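Local coordinates for protein putative glucoamylase (Bacteroides uniformis, PDB 4GL3) that probably hydrolyses glycosidic bonds in glucose-containing oligo- or polysaccharides, at residues H193-I198 / P248-H253; K299-T304 / T327-S332; T304-D309 / R321-P326. All coordinates share one frame; numbering follows the deposited sequence. Where two conformers were deposited one is given.

Interaction 1 (H193-I198 / P248-H253); sequences HNECHI and PLFFTH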
ATOM      1  N   HIS A 193       6.931   7.771 -12.079  1.00 29.75           N
ATOM      2  CA  HIS A 193       6.090   6.632 -11.682  1.00 27.30           C
ATOM      3  C   HIS A 193       6.600   6.132 -10.332  1.00 27.06           C
ATOM      4  O   HIS A 193       7.680   5.547 -10.243  1.00 27.83           O
ATOM      5  CB  HIS A 193       6.121   5.472 -12.689  1.00 31.29           C
ATOM      6  CG  HIS A 193       5.228   4.335 -12.288  1.00 27.10           C
ATOM      7  ND1 HIS A 193       3.884   4.305 -12.592  1.00 29.91           N
ATOM      8  CD2 HIS A 193       5.471   3.234 -11.537  1.00 30.09           C
ATOM      9  CE1 HIS A 193       3.338   3.232 -12.049  1.00 32.65           C
ATOM     10  NE2 HIS A 193       4.285   2.551 -11.423  1.00 31.16           N
ATOM     11  N   ASN A 194       5.830   6.422  -9.297  1.00 25.49           N
ATOM     12  CA  ASN A 194       6.138   6.015  -7.927  1.00 28.85           C
ATOM     13  C   ASN A 194       4.956   5.263  -7.325  1.00 25.08           C
ATOM     14  O   ASN A 194       4.218   4.615  -8.060  1.00 31.02           O
ATOM     15  CB  ASN A 194       6.594   7.221  -7.092  1.00 24.83           C
ATOM     16  CG  ASN A 194       5.534   8.286  -6.937  1.00 31.05           C
ATOM     17  OD1 ASN A 194       4.378   8.095  -7.275  1.00 26.88           O
ATOM     18  ND2 ASN A 194       5.950   9.444  -6.455  1.00 31.28           N
ATOM     19  N   GLU A 195       4.770   5.330  -6.005  1.00 26.04           N
ATOM     20  CA  GLU A 195       3.691   4.608  -5.341  1.00 25.06           C
ATOM     21  C   GLU A 195       2.335   5.265  -5.459  1.00 29.91           C
ATOM     22  O   GLU A 195       1.361   4.663  -5.014  1.00 24.34           O
ATOM     23  CB  GLU A 195       4.008   4.414  -3.832  1.00 27.63           C
ATOM     24  CG  GLU A 195       3.849   5.689  -2.968  1.00 24.87           C
ATOM     25  CD  GLU A 195       5.109   6.539  -2.838  1.00 29.43           C
ATOM     26  OE1 GLU A 195       5.851   6.685  -3.826  1.00 32.81           O
ATOM     27  OE2 GLU A 195       5.323   7.107  -1.741  1.00 27.56           O
ATOM     28  N   CYS A 196       2.238   6.476  -6.033  1.00 23.13           N
ATOM     29  CA  CYS A 196       0.996   7.260  -5.930  1.00 25.23           C
ATOM     30  C   CYS A 196       0.021   7.170  -7.109  1.00 24.47           C
ATOM     31  O   CYS A 196      -0.827   8.026  -7.251  1.00 23.95           O
ATOM     32  CB  CYS A 196       1.406   8.719  -5.783  1.00 23.55           C
ATOM     33  SG  CYS A 196       2.513   9.051  -4.423  1.00 24.68           S
ATOM     34  N   HIS A 197       0.170   6.188  -7.991  1.00 19.79           N
ATOM     35  CA  HIS A 197      -0.672   6.085  -9.197  1.00 23.31           C
ATOM     36  C   HIS A 197      -2.183   6.207  -8.889  1.00 23.89           C
ATOM     37  O   HIS A 197      -2.974   6.883  -9.621  1.00 22.32           O
ATOM     38  CB  HIS A 197      -0.361   4.747  -9.897  1.00 23.66           C
ATOM     39  CG  HIS A 197      -0.779   4.674 -11.330  1.00 24.87           C
ATOM     40  ND1 HIS A 197      -0.727   3.494 -12.042  1.00 28.83           N
ATOM     41  CD2 HIS A 197      -1.230   5.620 -12.192  1.00 23.71           C
ATOM     42  CE1 HIS A 197      -1.124   3.721 -13.285  1.00 30.06           C
ATOM     43  NE2 HIS A 197      -1.414   5.005 -13.409  1.00 27.55           N
ATOM     44  N   ILE A 198      -2.567   5.571  -7.788  1.00 23.56           N
ATOM     45  CA  ILE A 198      -3.965   5.439  -7.393  1.00 25.76           C
ATOM     46  C   ILE A 198      -4.610   6.788  -7.081  1.00 21.57           C
ATOM     47  O   ILE A 198      -5.850   6.936  -7.179  1.00 22.15           O
ATOM     48  CB  ILE A 198      -4.126   4.466  -6.170  1.00 29.72           C
ATOM     49  CG1 ILE A 198      -5.564   4.018  -5.989  1.00 35.48           C
ATOM     50  CG2 ILE A 198      -3.678   5.103  -4.863  1.00 22.00           C
ATOM     51  CD1 ILE A 198      -5.984   2.953  -6.929  1.00 36.98           C
ATOM     52  N   PRO A 248      12.494   1.764  -4.734  1.00 27.54           N
ATOM     53  CA  PRO A 248      12.044   0.814  -3.704  1.00 28.24           C
ATOM     54  C   PRO A 248      10.860  -0.040  -4.208  1.00 27.63           C
ATOM     55  O   PRO A 248       9.935   0.469  -4.911  1.00 25.54           O
ATOM     56  CB  PRO A 248      11.598   1.708  -2.550  1.00 29.35           C
ATOM     57  CG  PRO A 248      12.059   3.108  -2.884  1.00 38.15           C
ATOM     58  CD  PRO A 248      12.291   3.180  -4.361  1.00 28.04           C
ATOM     59  N   LEU A 249      10.889  -1.332  -3.877  1.00 28.04           N
ATOM     60  CA  LEU A 249       9.926  -2.298  -4.470  1.00 26.71           C
ATOM     61  C   LEU A 249       8.477  -2.029  -4.051  1.00 28.53           C
ATOM     62  O   LEU A 249       7.563  -2.452  -4.761  1.00 27.27           O
ATOM     63  CB  LEU A 249      10.350  -3.770  -4.261  1.00 27.95           C
ATOM     64  CG  LEU A 249       9.698  -4.829  -5.171  1.00 31.25           C
ATOM     65  CD1 LEU A 249       9.728  -4.488  -6.681  1.00 27.11           C
ATOM     66  CD2 LEU A 249      10.342  -6.174  -4.906  1.00 30.22           C
ATOM     67  N   PHE A 250       8.247  -1.291  -2.950  1.00 25.56           N
ATOM     68  CA  PHE A 250       6.863  -1.009  -2.557  1.00 25.46           C
ATOM     69  C   PHE A 250       6.080  -0.171  -3.588  1.00 25.78           C
ATOM     70  O   PHE A 250       4.856  -0.092  -3.505  1.00 23.44           O
ATOM     71  CB  PHE A 250       6.748  -0.367  -1.153  1.00 27.80           C
ATOM     72  CG  PHE A 250       6.948   1.156  -1.135  1.00 25.52           C
ATOM     73  CD1 PHE A 250       8.237   1.697  -1.075  1.00 28.51           C
ATOM     74  CD2 PHE A 250       5.865   2.023  -1.179  1.00 26.00           C
ATOM     75  CE1 PHE A 250       8.443   3.085  -1.018  1.00 28.71           C
ATOM     76  CE2 PHE A 250       6.064   3.422  -1.108  1.00 25.69           C
ATOM     77  CZ  PHE A 250       7.346   3.942  -1.051  1.00 24.04           C
ATOM     78  N   PHE A 251       6.772   0.473  -4.532  1.00 23.29           N
ATOM     79  CA  PHE A 251       6.084   1.137  -5.622  1.00 27.11           C
ATOM     80  C   PHE A 251       5.158   0.155  -6.413  1.00 28.92           C
ATOM     81  O   PHE A 251       4.187   0.595  -7.004  1.00 27.66           O
ATOM     82  CB  PHE A 251       7.065   1.784  -6.612  1.00 28.56           C
ATOM     83  CG  PHE A 251       7.853   2.995  -6.086  1.00 28.77           C
ATOM     84  CD1 PHE A 251       7.658   3.527  -4.821  1.00 26.53           C
ATOM     85  CD2 PHE A 251       8.821   3.590  -6.918  1.00 27.21           C
ATOM     86  CE1 PHE A 251       8.383   4.637  -4.395  1.00 23.49           C
ATOM     87  CE2 PHE A 251       9.546   4.683  -6.502  1.00 30.15           C
ATOM     88  CZ  PHE A 251       9.300   5.230  -5.247  1.00 27.41           C
ATOM     89  N   THR A 252       5.449  -1.151  -6.396  1.00 26.75           N
ATOM     90  CA  THR A 252       4.586  -2.168  -7.074  1.00 26.36           C
ATOM     91  C   THR A 252       3.480  -2.709  -6.166  1.00 26.18           C
ATOM     92  O   THR A 252       2.731  -3.599  -6.574  1.00 27.37           O
ATOM     93  CB  THR A 252       5.422  -3.350  -7.598  1.00 28.82           C
ATOM     94  OG1 THR A 252       5.904  -4.125  -6.480  1.00 26.67           O
ATOM     95  CG2 THR A 252       6.581  -2.815  -8.458  1.00 28.72           C
ATOM     96  N   HIS A 253       3.362  -2.160  -4.945  1.00 23.20           N
ATOM     97  CA  HIS A 253       2.421  -2.652  -3.965  1.00 25.51           C
ATOM     98  C   HIS A 253       1.284  -1.675  -3.619  1.00 28.12           C
ATOM     99  O   HIS A 253       0.150  -2.055  -3.626  1.00 27.49           O
ATOM    100  CB  HIS A 253       3.119  -3.051  -2.644  1.00 25.79           C
ATOM    101  CG  HIS A 253       4.236  -4.005  -2.826  1.00 28.33           C
ATOM    102  ND1 HIS A 253       5.320  -4.030  -1.978  1.00 26.66           N
ATOM    103  CD2 HIS A 253       4.487  -4.905  -3.807  1.00 27.87           C
ATOM    104  CE1 HIS A 253       6.183  -4.936  -2.420  1.00 34.50           C
ATOM    105  NE2 HIS A 253       5.696  -5.494  -3.517  1.00 28.41           N
TER
HETATM  106  O   HOH W   1       4.651   0.279  -9.888  1.00 30.16           O
HETATM  107  O   HOH W   2       2.083   1.678  -5.677  1.00 25.69           O
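Glu195 and Phe251 bring their CA atoms to 4.2 Å where two irregular segments pass, 193-198 leading into helix 197-205 and 248-253 coiled in successive turns. No direct hydrogen bond joins the backbones; one water bridges Glu195 O and Phe251 O, and a second joins Phe251 O to the imidazole NE2 of His193. The Phe251 ring lies between its neighbours: Asn194 CA sits over one face in a CH-pi contact, 3.9 Å from the ring centroid and 14° off the normal, while Pro248 CD covers the opposite face. Glu195 bends at chi2 (-90°), which brings its carboxylate to both aromatic rings. OE1 comes within 3.3 Å of Phe251 CE1 with the carboxylate nearly parallel to that ring, whereas OE2 lies in the Phe250 plane at its edge. The Glu195 methylene also touches Phe250, CB to CE2 3.6 Å. Asn194 OD1 accepts from Cys196 N at 3.0 Å, fixing the bend of its segment. OE2 also makes a weak hydrogen bond to a bound Tris, probably from the crystallisation liquor, which may mark a pocket walled by an aromatic pair, an acidic side chain and an Asx turn just ahead of a helix.

Interaction 2 (K299-T304 / T327-S332); sequences KCWGLT and TAALSS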
ATOM      1  N   LYS A 299      17.696 -16.591  -2.143  1.00 44.70           N
ATOM      2  CA  LYS A 299      16.870 -16.876  -0.975  1.00 45.95           C
ATOM      3  C   LYS A 299      16.616 -15.618  -0.188  1.00 45.81           C
ATOM      4  O   LYS A 299      15.729 -15.576   0.631  1.00 49.03           O
ATOM      5  CB  LYS A 299      17.580 -17.905  -0.093  1.00 51.77           C
ATOM      6  CG  LYS A 299      17.726 -19.240  -0.798  1.00 52.49           C
ATOM      7  CD  LYS A 299      17.747 -20.411   0.165  1.00 61.31           C
ATOM      8  CE  LYS A 299      17.637 -21.733  -0.587  1.00 68.53           C
ATOM      9  NZ  LYS A 299      16.505 -21.681  -1.571  1.00 65.75           N
ATOM     10  N   CYS A 300      17.395 -14.581  -0.455  1.00 44.28           N
ATOM     11  CA  CYS A 300      17.432 -13.426   0.396  1.00 42.44           C
ATOM     12  C   CYS A 300      17.577 -12.167  -0.464  1.00 41.06           C
ATOM     13  O   CYS A 300      18.686 -11.717  -0.757  1.00 39.51           O
ATOM     14  CB  CYS A 300      18.591 -13.603   1.363  1.00 48.24           C
ATOM     15  SG  CYS A 300      18.600 -12.395   2.666  1.00 51.30           S
ATOM     16  N   TRP A 301      16.423 -11.661  -0.902  1.00 39.15           N
ATOM     17  CA  TRP A 301      16.325 -10.495  -1.780  1.00 36.30           C
ATOM     18  C   TRP A 301      15.133  -9.661  -1.391  1.00 34.61           C
ATOM     19  O   TRP A 301      14.231 -10.143  -0.695  1.00 32.92           O
ATOM     20  CB  TRP A 301      16.178 -10.911  -3.247  1.00 34.93           C
ATOM     21  CG  TRP A 301      14.941 -11.705  -3.589  1.00 34.40           C
ATOM     22  CD1 TRP A 301      14.776 -13.053  -3.459  1.00 35.93           C
ATOM     23  CD2 TRP A 301      13.702 -11.209  -4.151  1.00 32.36           C
ATOM     24  NE1 TRP A 301      13.518 -13.427  -3.892  1.00 34.16           N
ATOM     25  CE2 TRP A 301      12.840 -12.318  -4.314  1.00 32.92           C
ATOM     26  CE3 TRP A 301      13.235  -9.944  -4.506  1.00 33.52           C
ATOM     27  CZ2 TRP A 301      11.564 -12.198  -4.836  1.00 32.85           C
ATOM     28  CZ3 TRP A 301      11.968  -9.825  -5.005  1.00 32.20           C
ATOM     29  CH2 TRP A 301      11.143 -10.944  -5.167  1.00 31.86           C
ATOM     30  N   GLY A 302      15.150  -8.410  -1.856  1.00 34.08           N
ATOM     31  CA  GLY A 302      14.029  -7.494  -1.721  1.00 32.10           C
ATOM     32  C   GLY A 302      14.460  -6.236  -1.000  1.00 34.91           C
ATOM     33  O   GLY A 302      14.630  -6.243   0.225  1.00 30.73           O
ATOM     34  N   LEU A 303      14.616  -5.152  -1.764  1.00 32.91           N
ATOM     35  CA  LEU A 303      14.966  -3.828  -1.228  1.00 29.97           C
ATOM     36  C   LEU A 303      13.805  -2.825  -1.373  1.00 27.87           C
ATOM     37  O   LEU A 303      13.273  -2.594  -2.473  1.00 30.81           O
ATOM     38  CB  LEU A 303      16.207  -3.289  -1.955  1.00 32.53           C
ATOM     39  CG  LEU A 303      17.487  -4.129  -1.894  1.00 37.08           C
ATOM     40  CD1 LEU A 303      18.558  -3.520  -2.797  1.00 34.88           C
ATOM     41  CD2 LEU A 303      17.971  -4.286  -0.457  1.00 35.79           C
ATOM     42  N   THR A 304      13.413  -2.243  -0.239  1.00 26.11           N
ATOM     43  CA  THR A 304      12.390  -1.218  -0.183  1.00 26.07           C
ATOM     44  C   THR A 304      12.582  -0.351   1.088  1.00 26.39           C
ATOM     45  O   THR A 304      13.435  -0.641   1.942  1.00 27.99           O
ATOM     46  CB  THR A 304      11.006  -1.860  -0.216  1.00 26.29           C
ATOM     47  OG1 THR A 304      10.024  -0.871  -0.497  1.00 30.18           O
ATOM     48  CG2 THR A 304      10.651  -2.574   1.128  1.00 24.81           C
ATOM     49  N   THR A 327       8.850  -7.272   3.439  1.00 28.92           N
ATOM     50  CA  THR A 327       7.703  -6.860   2.661  1.00 26.98           C
ATOM     51  C   THR A 327       7.992  -6.696   1.171  1.00 28.83           C
ATOM     52  O   THR A 327       7.068  -6.837   0.390  1.00 26.22           O
ATOM     53  CB  THR A 327       7.010  -5.608   3.219  1.00 28.21           C
ATOM     54  OG1 THR A 327       5.718  -5.471   2.604  1.00 26.17           O
ATOM     55  CG2 THR A 327       7.844  -4.330   2.963  1.00 27.28           C
ATOM     56  N   ALA A 328       9.253  -6.446   0.781  1.00 30.79           N
ATOM     57  CA  ALA A 328       9.650  -6.321  -0.643  1.00 29.92           C
ATOM     58  C   ALA A 328       9.328  -7.613  -1.413  1.00 30.25           C
ATOM     59  O   ALA A 328       8.448  -7.609  -2.291  1.00 31.43           O
ATOM     60  CB  ALA A 328      11.147  -5.947  -0.802  1.00 27.81           C
ATOM     61  N   ALA A 329      10.011  -8.704  -1.080  1.00 31.16           N
ATOM     62  CA  ALA A 329       9.791  -9.976  -1.779  1.00 32.29           C
ATOM     63  C   ALA A 329       8.372 -10.522  -1.539  1.00 33.17           C
ATOM     64  O   ALA A 329       7.709 -10.983  -2.469  1.00 34.31           O
ATOM     65  CB  ALA A 329      10.834 -11.028  -1.380  1.00 33.30           C
ATOM     66  N   LEU A 330       7.909 -10.471  -0.303  1.00 30.82           N
ATOM     67  CA  LEU A 330       6.693 -11.174   0.068  1.00 31.61           C
ATOM     68  C   LEU A 330       5.505 -10.550  -0.635  1.00 30.65           C
ATOM     69  O   LEU A 330       4.654 -11.261  -1.201  1.00 30.58           O
ATOM     70  CB  LEU A 330       6.507 -11.187   1.584  1.00 34.08           C
ATOM     71  CG  LEU A 330       7.593 -11.920   2.409  1.00 35.38           C
ATOM     72  CD1 LEU A 330       7.159 -12.078   3.850  1.00 35.66           C
ATOM     73  CD2 LEU A 330       7.926 -13.247   1.796  1.00 34.54           C
ATOM     74  N   SER A 331       5.455  -9.212  -0.656  1.00 31.15           N
ATOM     75  CA  SER A 331       4.308  -8.546  -1.246  1.00 28.08           C
ATOM     76  C   SER A 331       4.293  -8.545  -2.787  1.00 30.14           C
ATOM     77  O   SER A 331       3.281  -8.178  -3.402  1.00 30.99           O
ATOM     78  CB  SER A 331       4.174  -7.138  -0.709  1.00 29.12           C
ATOM     79  OG  SER A 331       4.044  -7.153   0.705  1.00 28.28           O
ATOM     80  N   SER A 332       5.421  -8.944  -3.377  1.00 28.90           N
ATOM     81  CA  SER A 332       5.585  -9.083  -4.801  1.00 30.98           C
ATOM     82  C   SER A 332       5.211 -10.494  -5.293  1.00 31.38           C
ATOM     83  O   SER A 332       5.421 -10.804  -6.475  1.00 32.57           O
ATOM     84  CB  SER A 332       7.037  -8.725  -5.196  1.00 35.31           C
ATOM     85  OG  SER A 332       7.202  -7.299  -5.243  1.00 35.62           O
TER
HETATM   86  O   HOH W   3      12.165  -9.163   0.877  1.00 31.37           O
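Trp301 lays its indole against Ala329, a residue midway along the short helix 326-331. From CB the chain turns to CG, set between the backbone N and the carbonyl carbon (chi1 62°), which folds the ring back beside its own carbonyl. On the pyrrole side, NE1 bonds to Tyr339 O; on the benzene side, CE2, CZ2 and CH2 run beneath the Ala329 methyl. That CB stands 3.6 Å from the centroid of the six-membered ring and only 8° off its normal, a CH-pi contact, and Ala329 CA reaches CH2 at 3.8 Å. The same methyl meets Trp301 O at 3.6 Å, and a water links this oxygen with Ala329 N. A leucine here has no indole N-H, and would probably leave Tyr339 O without that partner and the Ala329 methyl less well covered. Gly302 follows, its C only 3.3 Å from Ala328 CB; any side chain there would collide with that methyl. Beyond it, the Thr304 and Thr327 side chains cross at about a right angle, CG2 to CG2 3.8 Å. The loop after helix 271-288 is thus pressed onto helix 326-331, with the indole held between the two helices, where Thr279, Arg283 and Cys286 of the former also touch it.

Interaction 3 (T304-D309 / R321-P326); sequences TASDGD and RGVITP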
ATOM      1  N   THR A 304      13.413  -2.243  -0.239  1.00 26.11           N
ATOM      2  CA  THR A 304      12.390  -1.218  -0.183  1.00 26.07           C
ATOM      3  C   THR A 304      12.582  -0.351   1.088  1.00 26.39           C
ATOM      4  O   THR A 304      13.435  -0.641   1.942  1.00 27.99           O
ATOM      5  CB  THR A 304      11.006  -1.860  -0.216  1.00 26.29           C
ATOM      6  OG1 THR A 304      10.024  -0.871  -0.497  1.00 30.18           O
ATOM      7  CG2 THR A 304      10.651  -2.574   1.128  1.00 24.81           C
ATOM      8  N   ALA A 305      11.787   0.708   1.197  1.00 25.23           N
ATOM      9  CA  ALA A 305      11.798   1.589   2.372  1.00 27.27           C
ATOM     10  C   ALA A 305      11.425   0.828   3.640  1.00 26.57           C
ATOM     11  O   ALA A 305      10.407   0.107   3.674  1.00 29.49           O
ATOM     12  CB  ALA A 305      10.850   2.806   2.188  1.00 22.38           C
ATOM     13  N   SER A 306      12.210   1.036   4.688  1.00 28.06           N
ATOM     14  CA  SER A 306      11.933   0.404   5.967  1.00 31.07           C
ATOM     15  C   SER A 306      12.865   0.923   7.054  1.00 33.80           C
ATOM     16  O   SER A 306      13.798   1.680   6.767  1.00 29.24           O
ATOM     17  CB  SER A 306      12.144  -1.110   5.809  1.00 29.80           C
ATOM     18  OG  SER A 306      13.508  -1.433   5.654  1.00 29.74           O
ATOM     19  N   ASP A 307      12.678   0.423   8.283  1.00 29.55           N
ATOM     20  CA  ASP A 307      13.676   0.588   9.326  1.00 29.18           C
ATOM     21  C   ASP A 307      15.000  -0.054   8.886  1.00 32.37           C
ATOM     22  O   ASP A 307      15.048  -0.904   7.969  1.00 32.20           O
ATOM     23  CB  ASP A 307      13.196  -0.024  10.654  1.00 33.36           C
ATOM     24  CG  ASP A 307      12.152   0.831  11.383  1.00 35.85           C
ATOM     25  OD1 ASP A 307      11.830   1.966  10.946  1.00 32.34           O
ATOM     26  OD2 ASP A 307      11.663   0.356  12.432  1.00 31.87           O
ATOM     27  N   GLY A 308      16.074   0.376   9.543  1.00 31.45           N
ATOM     28  CA  GLY A 308      17.408  -0.055   9.231  1.00 33.28           C
ATOM     29  C   GLY A 308      18.312   0.077  10.433  1.00 34.66           C
ATOM     30  O   GLY A 308      18.009   0.810  11.362  1.00 37.64           O
ATOM     31  N   ASP A 309      19.429  -0.624  10.407  1.00 37.21           N
ATOM     32  CA  ASP A 309      20.375  -0.561  11.508  1.00 42.67           C
ATOM     33  C   ASP A 309      20.918   0.855  11.764  1.00 45.82           C
ATOM     34  O   ASP A 309      21.281   1.156  12.880  1.00 45.32           O
ATOM     35  CB  ASP A 309      21.516  -1.555  11.321  1.00 42.88           C
ATOM     36  CG  ASP A 309      22.243  -1.392   9.972  1.00 48.93           C
ATOM     37  OD1 ASP A 309      21.599  -1.507   8.905  1.00 41.50           O
ATOM     38  OD2 ASP A 309      23.468  -1.186   9.990  1.00 50.39           O
ATOM     39  N   ARG A 321      21.936  -0.223   1.593  1.00 39.89           N
ATOM     40  CA  ARG A 321      22.645  -0.010   2.857  0.50 37.57           C
ATOM     41  C   ARG A 321      22.852  -1.307   3.631  1.00 38.67           C
ATOM     42  O   ARG A 321      23.189  -1.281   4.818  1.00 39.53           O
ATOM     43  CB  ARG A 321      21.849   0.964   3.729  0.50 36.06           C
ATOM     44  CG  ARG A 321      21.263   2.145   2.966  0.50 36.12           C
ATOM     45  CD  ARG A 321      21.030   3.361   3.835  0.50 32.38           C
ATOM     46  NE  ARG A 321      21.027   4.558   3.008  0.50 33.95           N
ATOM     47  CZ  ARG A 321      20.982   5.798   3.473  0.50 34.09           C
ATOM     48  NH1 ARG A 321      20.951   6.022   4.773  0.50 35.41           N
ATOM     49  NH2 ARG A 321      20.937   6.810   2.631  0.50 32.86           N
ATOM     50  N   GLY A 322      22.614  -2.444   2.970  1.00 38.67           N
ATOM     51  CA  GLY A 322      22.805  -3.790   3.576  1.00 39.36           C
ATOM     52  C   GLY A 322      21.559  -4.374   4.242  1.00 36.81           C
ATOM     53  O   GLY A 322      21.641  -5.431   4.862  1.00 38.49           O
ATOM     54  N   VAL A 323      20.425  -3.679   4.102  1.00 33.26           N
ATOM     55  CA  VAL A 323      19.157  -3.983   4.768  1.00 31.43           C
ATOM     56  C   VAL A 323      18.225  -4.668   3.748  1.00 32.47           C
ATOM     57  O   VAL A 323      17.939  -4.121   2.688  1.00 32.87           O
ATOM     58  CB  VAL A 323      18.495  -2.688   5.324  1.00 33.67           C
ATOM     59  CG1 VAL A 323      17.116  -2.963   5.952  1.00 30.08           C
ATOM     60  CG2 VAL A 323      19.445  -1.981   6.317  1.00 32.00           C
ATOM     61  N   ILE A 324      17.834  -5.900   4.058  1.00 36.36           N
ATOM     62  CA  ILE A 324      16.787  -6.628   3.333  1.00 35.26           C
ATOM     63  C   ILE A 324      15.484  -6.476   4.137  1.00 32.08           C
ATOM     64  O   ILE A 324      15.471  -6.547   5.378  1.00 33.88           O
ATOM     65  CB  ILE A 324      17.191  -8.123   3.126  1.00 34.70           C
ATOM     66  CG1 ILE A 324      18.426  -8.229   2.217  1.00 40.75           C
ATOM     67  CG2 ILE A 324      16.019  -8.960   2.556  1.00 34.11           C
ATOM     68  CD1 ILE A 324      18.247  -7.973   0.724  1.00 35.54           C
ATOM     69  N   THR A 325      14.394  -6.219   3.434  1.00 31.48           N
ATOM     70  CA  THR A 325      13.155  -5.882   4.044  1.00 28.85           C
ATOM     71  C   THR A 325      12.068  -6.882   3.526  1.00 31.27           C
ATOM     72  O   THR A 325      11.711  -6.862   2.327  1.00 32.29           O
ATOM     73  CB  THR A 325      12.749  -4.449   3.639  1.00 27.64           C
ATOM     74  OG1 THR A 325      13.739  -3.493   4.059  1.00 31.49           O
ATOM     75  CG2 THR A 325      11.389  -4.133   4.175  1.00 26.58           C
ATOM     76  N   PRO A 326      11.545  -7.761   4.423  1.00 33.03           N
ATOM     77  CA  PRO A 326      10.666  -8.842   3.975  1.00 30.84           C
ATOM     78  C   PRO A 326       9.456  -8.434   3.156  1.00 34.28           C
ATOM     79  O   PRO A 326       9.088  -9.183   2.247  1.00 31.14           O
ATOM     80  CB  PRO A 326      10.236  -9.502   5.293  1.00 33.86           C
ATOM     81  CG  PRO A 326      11.473  -9.395   6.131  1.00 32.42           C
ATOM     82  CD  PRO A 326      11.976  -7.989   5.820  1.00 31.89           C
TER
HETATM   83  O   HOH W   4      15.393  -3.089   2.025  1.00 31.98           O
HETATM   84  O   HOH W   5      23.477   0.039   7.089  1.00 58.68           O
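Ser306 belongs to a short, weakly bonded strand about 305-306, antiparallel to 313-314, and it meets Thr325 at the end of the loop that enters helix 326-331. The two hydroxyls lie 2.6 Å apart, Ser306 OG to Thr325 OG1, close enough for a hydrogen bond, although the Thr325 proton could instead go to a water. Ser306 OG gives its own proton to Asp307 O at 2.8 Å, approaching with a tilt of 20° from the carbonyl plane, which fixes the rotation of the hydroxyl. The branches of Thr325 are divided by its first torsion (chi1 -60°): OG1 lies beside the backbone N and faces Ser306, while the methyl, anti to that N, packs crosswise on Thr304 with CG2 to CG2 3.5 Å. Ser306 CB touches the same methyl. A water next to Thr325 OG1 joins the segments further, accepting from Thr304 N at 3.1 Å, donating to Val323 O at 2.8 Å and pairing with that hydroxyl.

A backbone bond joins Ser306 to Ser313, while the segments 304-309 and 321-325 run 114° apart, and their contact is made mainly by side chains rather than by sheet pairing. Ile324 in turn shares a backbone bond with Phe365 of strand 365-366. Farther out, Val323 packs against the chain from Asp307 to Asp309. Its CG1 reaches Asp307 O at 3.5 Å, and the Val323 and Asp309 side chains pass in opposite directions, CG2 3.4 Å from OD1. A second water lies between Asp309 OD1 and Arg321 O, 2.6 Å from the latter, with more acceptors in reach than it has protons. Asp309 OD1 takes a further bond from Asn366 ND2, while the Asp307 carboxylate leads away from Val323 to a salt bridge with Arg44 and a hydrogen bond with Ser375.

In the fold
The three contacts are neighbours in one region of the fold. Interactions 2 and 3 share Thr304, with centres about 10 Å apart, and interaction 3 is nested inside the loop that interaction 2 closes; Gly302 O and Thr325 N, 3.2 Å apart, probably hydrogen bond between them. Interaction 1 precedes both in the chain yet touches each: Leu249 N lies 3.0 Å from Leu303 O, Phe250 N 3.1 Å from Thr304 OG1, and His253 NE2 2.9 Å from Ser332 OG, all probable hydrogen bonds. The side chains of Glu195 and Ala305 lie about 3 and 4 Å from bound Tris, probably from the crystallisation liquor, which may mark a pocket.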